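PDB 5INW: putative angiotensinogen from Lampetra fluviatilis, which binds heparin and inhibits thrombin, with heparin promoting the inhibition through a template mechanism, as a member of the serpin family. Local coordinates for residues S127-L132 with L379-G384; N199-D204 with N216-K221. The protein carries 1 engineered substitution. One frame throughout, in Å; residues are numbered along the deposited sequence.

Contact 1: residues S127-L132 with L379-G384; sequences STRAEL and LSRITG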
loop_
_atom_site.group_PDB
_atom_site.type_symbol
_atom_site.label_atom_id
_atom_site.label_comp_id
_atom_site.label_asym_id
_atom_site.label_seq_id
_atom_site.Cartn_x
_atom_site.Cartn_y
_atom_site.Cartn_z
ATOM N N SER A 127 18.299 19.389 -4.579
ATOM C CA SER A 127 17.286 19.504 -3.525
ATOM C C SER A 127 16.221 18.373 -3.645
ATOM O O SER A 127 15.847 17.769 -2.630
ATOM C CB SER A 127 16.591 20.899 -3.547
ATOM O OG SER A 127 15.653 20.991 -4.636
ATOM N N THR A 128 15.785 18.083 -4.884
ATOM C CA THR A 128 14.780 17.068 -5.155
ATOM C C THR A 128 15.164 15.652 -4.691
ATOM O O THR A 128 14.381 14.999 -4.014
ATOM C CB THR A 128 14.466 17.068 -6.640
ATOM O OG1 THR A 128 14.100 18.402 -7.014
ATOM C CG2 THR A 128 13.318 16.095 -6.962
ATOM N N ARG A 129 16.349 15.210 -5.106
ATOM C CA ARG A 129 16.997 13.991 -4.642
ATOM C C ARG A 129 17.037 14.031 -3.116
ATOM O O ARG A 129 16.590 13.094 -2.483
ATOM C CB ARG A 129 18.407 13.826 -5.312
ATOM C CG ARG A 129 19.470 12.863 -4.725
ATOM C CD ARG A 129 20.277 12.120 -5.786
ATOM N NE ARG A 129 21.151 11.071 -5.235
ATOM C CZ ARG A 129 20.754 9.826 -4.921
ATOM N NH1 ARG A 129 19.496 9.412 -5.102
ATOM N NH2 ARG A 129 21.634 8.970 -4.421
ATOM N N ALA A 130 17.561 15.095 -2.516
ATOM C CA ALA A 130 17.745 15.128 -1.036
ATOM C C ALA A 130 16.468 14.885 -0.217
ATOM O O ALA A 130 16.415 13.973 0.618
ATOM C CB ALA A 130 18.399 16.436 -0.594
ATOM N N GLU A 131 15.467 15.723 -0.446
ATOM C CA GLU A 131 14.138 15.561 0.160
ATOM C C GLU A 131 13.623 14.137 0.047
ATOM O O GLU A 131 13.087 13.568 1.015
ATOM C CB GLU A 131 13.161 16.465 -0.556
ATOM C CG GLU A 131 13.379 17.943 -0.312
ATOM C CD GLU A 131 12.314 18.811 -0.960
ATOM O OE1 GLU A 131 11.345 18.257 -1.572
ATOM O OE2 GLU A 131 12.433 20.069 -0.843
ATOM N N LEU A 132 13.762 13.594 -1.170
ATOM C CA LEU A 132 13.337 12.221 -1.490
ATOM C C LEU A 132 14.106 11.111 -0.748
ATOM O O LEU A 132 13.472 10.156 -0.269
ATOM C CB LEU A 132 13.379 11.970 -3.012
ATOM C CG LEU A 132 12.111 12.336 -3.798
ATOM C CD1 LEU A 132 12.347 12.245 -5.287
ATOM C CD2 LEU A 132 10.962 11.410 -3.460
ATOM N N LEU A 379 15.060 16.841 -12.013
ATOM C CA LEU A 379 15.108 15.451 -12.471
ATOM C C LEU A 379 16.098 15.286 -13.604
ATOM O O LEU A 379 15.811 14.688 -14.646
ATOM C CB LEU A 379 13.729 15.013 -12.900
ATOM C CG LEU A 379 12.731 15.009 -11.743
ATOM C CD1 LEU A 379 11.367 14.599 -12.273
ATOM C CD2 LEU A 379 13.172 14.077 -10.599
ATOM N N SER A 380 17.301 15.781 -13.360
ATOM C CA SER A 380 18.288 15.899 -14.400
ATOM C C SER A 380 19.091 14.626 -14.626
ATOM O O SER A 380 19.876 14.598 -15.595
ATOM C CB SER A 380 19.241 17.061 -14.089
ATOM O OG SER A 380 20.180 16.730 -13.083
ATOM N N ARG A 381 18.967 13.627 -13.733
ATOM C CA ARG A 381 19.566 12.305 -13.951
ATOM C C ARG A 381 18.763 11.503 -14.953
ATOM O O ARG A 381 19.275 10.516 -15.470
ATOM C CB ARG A 381 19.712 11.482 -12.654
ATOM C CG ARG A 381 20.893 11.826 -11.725
ATOM C CD ARG A 381 20.953 10.845 -10.534
ATOM N NE ARG A 381 21.820 11.298 -9.442
ATOM C CZ ARG A 381 23.012 10.787 -9.089
ATOM N NH1 ARG A 381 23.554 9.720 -9.693
ATOM N NH2 ARG A 381 23.684 11.350 -8.075
ATOM N N ILE A 382 17.519 11.907 -15.223
ATOM C CA ILE A 382 16.682 11.238 -16.231
ATOM C C ILE A 382 17.105 11.610 -17.636
ATOM O O ILE A 382 17.343 10.751 -18.471
ATOM C CB ILE A 382 15.178 11.574 -16.086
ATOM C CG1 ILE A 382 14.663 11.144 -14.720
ATOM C CG2 ILE A 382 14.309 10.851 -17.126
ATOM C CD1 ILE A 382 13.235 11.570 -14.437
ATOM N N THR A 383 17.131 12.905 -17.898
ATOM C CA THR A 383 17.544 13.435 -19.213
ATOM C C THR A 383 17.975 14.869 -19.100
ATOM O O THR A 383 17.507 15.569 -18.236
ATOM C CB THR A 383 16.410 13.353 -20.237
ATOM O OG1 THR A 383 16.840 13.925 -21.466
ATOM C CG2 THR A 383 15.173 14.077 -19.765
ATOM N N GLY A 384 18.894 15.305 -19.932
ATOM C CA GLY A 384 19.220 16.705 -20.016
ATOM C C GLY A 384 18.435 17.387 -21.108
ATOM O O GLY A 384 18.435 18.591 -21.155
#

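Contact 2: residues N199-D204 with N216-K221; sequences NVRSVD and NAYIEK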
loop_
_atom_site.group_PDB
_atom_site.type_symbol
_atom_site.label_atom_id
_atom_site.label_comp_id
_atom_site.label_asym_id
_atom_site.label_seq_id
_atom_site.Cartn_x
_atom_site.Cartn_y
_atom_site.Cartn_z
ATOM N N ASN A 199 12.228 -2.572 -17.782
ATOM C CA ASN A 199 12.717 -1.953 -19.004
ATOM C C ASN A 199 11.796 -0.866 -19.396
ATOM O O ASN A 199 10.662 -0.856 -18.946
ATOM C CB ASN A 199 12.908 -2.944 -20.108
ATOM C CG ASN A 199 14.323 -3.494 -20.108
ATOM O OD1 ASN A 199 14.551 -4.595 -19.633
ATOM N ND2 ASN A 199 15.306 -2.685 -20.593
ATOM N N VAL A 200 12.344 0.135 -20.070
ATOM C CA VAL A 200 11.637 1.379 -20.343
ATOM C C VAL A 200 11.003 1.204 -21.663
ATOM O O VAL A 200 11.695 0.883 -22.595
ATOM C CB VAL A 200 12.596 2.591 -20.436
ATOM C CG1 VAL A 200 11.855 3.829 -20.928
ATOM C CG2 VAL A 200 13.218 2.867 -19.089
ATOM N N ARG A 201 9.689 1.367 -21.727
ATOM C CA ARG A 201 8.967 1.247 -23.001
ATOM C C ARG A 201 8.677 2.666 -23.474
ATOM O O ARG A 201 8.266 3.512 -22.685
ATOM C CB ARG A 201 7.676 0.402 -22.861
ATOM C CG ARG A 201 7.807 -0.992 -22.204
ATOM C CD ARG A 201 8.756 -1.963 -22.928
ATOM N NE ARG A 201 9.382 -3.000 -22.059
ATOM C CZ ARG A 201 10.114 -4.053 -22.483
ATOM N NH1 ARG A 201 10.357 -4.252 -23.774
ATOM N NH2 ARG A 201 10.613 -4.932 -21.610
ATOM N N SER A 202 8.928 2.942 -24.746
ATOM C CA SER A 202 8.620 4.255 -25.313
ATOM C C SER A 202 7.197 4.324 -25.903
ATOM O O SER A 202 6.612 3.309 -26.260
ATOM C CB SER A 202 9.657 4.670 -26.351
ATOM O OG SER A 202 9.776 3.670 -27.302
ATOM N N VAL A 203 6.639 5.539 -25.929
ATOM C CA VAL A 203 5.236 5.747 -26.270
ATOM C C VAL A 203 5.055 7.086 -26.897
ATOM O O VAL A 203 5.765 8.035 -26.531
ATOM C CB VAL A 203 4.349 5.745 -25.025
ATOM C CG1 VAL A 203 2.892 6.014 -25.378
ATOM C CG2 VAL A 203 4.462 4.426 -24.302
ATOM N N ASP A 204 4.133 7.142 -27.868
ATOM C CA ASP A 204 3.731 8.378 -28.512
ATOM C C ASP A 204 2.559 8.901 -27.695
ATOM O O ASP A 204 1.409 8.528 -27.923
ATOM C CB ASP A 204 3.352 8.126 -29.967
ATOM C CG ASP A 204 2.997 9.410 -30.738
ATOM O OD1 ASP A 204 3.019 10.528 -30.183
ATOM O OD2 ASP A 204 2.677 9.288 -31.938
ATOM N N ASN A 216 -2.097 0.551 -21.067
ATOM C CA ASN A 216 -2.929 -0.382 -20.327
ATOM C C ASN A 216 -2.799 -1.777 -20.825
ATOM O O ASN A 216 -2.730 -2.694 -20.028
ATOM C CB ASN A 216 -4.383 0.021 -20.325
ATOM C CG ASN A 216 -4.654 1.186 -19.410
ATOM O OD1 ASN A 216 -4.123 1.262 -18.299
ATOM N ND2 ASN A 216 -5.467 2.126 -19.872
ATOM N N ALA A 217 -2.743 -1.949 -22.128
ATOM C CA ALA A 217 -2.550 -3.283 -22.724
ATOM C C ALA A 217 -1.206 -3.884 -22.292
ATOM O O ALA A 217 -1.144 -5.063 -21.995
ATOM C CB ALA A 217 -2.611 -3.186 -24.246
ATOM N N TYR A 218 -0.138 -3.078 -22.245
ATOM C CA TYR A 218 1.151 -3.568 -21.753
ATOM C C TYR A 218 1.088 -3.978 -20.303
ATOM O O TYR A 218 1.657 -4.996 -19.925
ATOM C CB TYR A 218 2.245 -2.517 -21.897
ATOM C CG TYR A 218 3.642 -3.069 -21.579
ATOM C CD1 TYR A 218 4.454 -3.632 -22.587
ATOM C CD2 TYR A 218 4.152 -3.020 -20.286
ATOM C CE1 TYR A 218 5.732 -4.098 -22.299
ATOM C CE2 TYR A 218 5.406 -3.497 -20.004
ATOM C CZ TYR A 218 6.186 -4.040 -20.998
ATOM O OH TYR A 218 7.426 -4.510 -20.665
ATOM N N ILE A 219 0.418 -3.166 -19.487
ATOM C CA ILE A 219 0.337 -3.442 -18.065
ATOM C C ILE A 219 -0.413 -4.747 -17.850
ATOM O O ILE A 219 0.019 -5.607 -17.070
ATOM C CB ILE A 219 -0.286 -2.276 -17.302
ATOM C CG1 ILE A 219 0.692 -1.139 -17.291
ATOM C CG2 ILE A 219 -0.620 -2.653 -15.874
ATOM C CD1 ILE A 219 0.063 0.171 -16.916
ATOM N N GLU A 220 -1.521 -4.889 -18.561
ATOM C CA GLU A 220 -2.352 -6.073 -18.459
ATOM C C GLU A 220 -1.618 -7.333 -18.900
ATOM O O GLU A 220 -1.737 -8.353 -18.252
ATOM C CB GLU A 220 -3.614 -5.888 -19.290
ATOM C CG GLU A 220 -4.685 -6.906 -18.986
ATOM C CD GLU A 220 -5.955 -6.685 -19.775
ATOM O OE1 GLU A 220 -6.492 -5.553 -19.699
ATOM O OE2 GLU A 220 -6.408 -7.645 -20.457
ATOM N N LYS A 221 -0.884 -7.255 -20.004
ATOM C CA LYS A 221 -0.079 -8.375 -20.501
ATOM C C LYS A 221 0.835 -8.887 -19.411
ATOM O O LYS A 221 0.831 -10.065 -19.081
ATOM C CB LYS A 221 0.724 -7.959 -21.780
ATOM C CG LYS A 221 -0.095 -7.993 -23.072
ATOM C CD LYS A 221 0.676 -7.282 -24.180
ATOM C CE LYS A 221 -0.049 -7.351 -25.518
ATOM N NZ LYS A 221 0.913 -7.375 -26.667
#

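Contact 1: residues S127-L132 with L379-G384
Thr128 and Arg129 of helix 126-136, helix C of the serpin fold, meet Leu379 and Arg381 in the loop that leads from helix 361-369 to strand 389-401. The contact is small and has an apolar side and a charged side. On the apolar side, the methyl CG2 of Thr128 rests against CD2 of Leu379 at 4.2 Å. The two side chains cross at about a right angle, and both are buried. In Thr128, CG2 lies anti to the backbone N, while OG1 is turned beside that nitrogen. This leaves the methyl for Leu379, and the hydroxyl is hydrogen-bonded to Ser371 OG and Asp378 N. Leu379 also touches Val120 of helix 110-122.

On the charged side, two arginines come together. NE of Arg129 lies 3.8 Å from NH2 of Arg381, and CD of Arg129 is 4.1 Å from NE of Arg381. Their guanidinium planes are 59° apart, so the groups do not stack. Like charges this close probably disfavour each other. Arg381 NE is hydrogen-bonded to Asn125 OD1, and Arg129 NH1 has a long, weak ion pair with Asp133. The arrangement is a small, partly buried packing of helix C on the loop leading into strand 5A, at the periphery of the serpin fold.

Contact 2: residues N199-D204 with N216-K221
Arg201 of strand 200-203 and Tyr218 of helix 208-221 make this contact alone. Tyr218 is the flat platform. Its CG stands anti to the backbone N, with chi1 at -172°, which carries the ring out from the helix toward the strand. Arg201 lies across it, and the two side chains cross at about a right angle.

The arginine meets the tyrosine with two parts, the aliphatic stem over the ring and the guanidinium at the hydroxyl. CG sits over one face of the phenol ring, 4.0 Å from the ring centroid, as a CH-pi contact. It is displaced toward the hydroxyl end, at 3.7 Å from both CZ and CE1 of Tyr218. CD follows alongside, 3.8 Å from CE1 of Tyr218. The chain bends at chi2, -60°, and from there the guanidinium runs past the outer end of the ring. The hydroxyl therefore lies over a face of the guanidinium, with Tyr218 OH 3.3 Å from Arg201 CZ. The guanidinium and ring planes are 37° apart, so this is not a parallel stack. Arg201 NE is 2.8 Å from Tyr218 OH, but the angle is too poor for a hydrogen bond, because the hydroxyl lies over that face.

Replacing Tyr218 with an alanine would probably leave the stem of Arg201 without its platform and the guanidinium freer to turn.

Tyr218 also touches Val175, and the next helix residue, Ile219, packs on Phe177; both partners are in strand 168-179. The backbone of Arg201 is hydrogen-bonded to Val176 and Ser178 of the same strand. The pair thus sits at the margin of a helix-on-sheet layer. That layering, helix F over sheet A near its edge strand 1A, is characteristic of the serpin fold.

Both contacts belong to the serpin fold, but they join different elements. Their centres are 24 Å apart and their nearest atoms about 8 Å apart, so they do not touch. Along the chain, contact 2 is nested within the loop closed by contact 1. Contact 1 joins parts distant in sequence and is partly buried, with a methyl pair inside and two arginines outward. Contact 2 joins a strand to the helix that soon follows it and lies at the surface. There an arginine uses its aliphatic stem on an aromatic face, whereas the arginines of contact 1 meet each other. Neither contact contains a hydrogen bond or salt bridge between its segments.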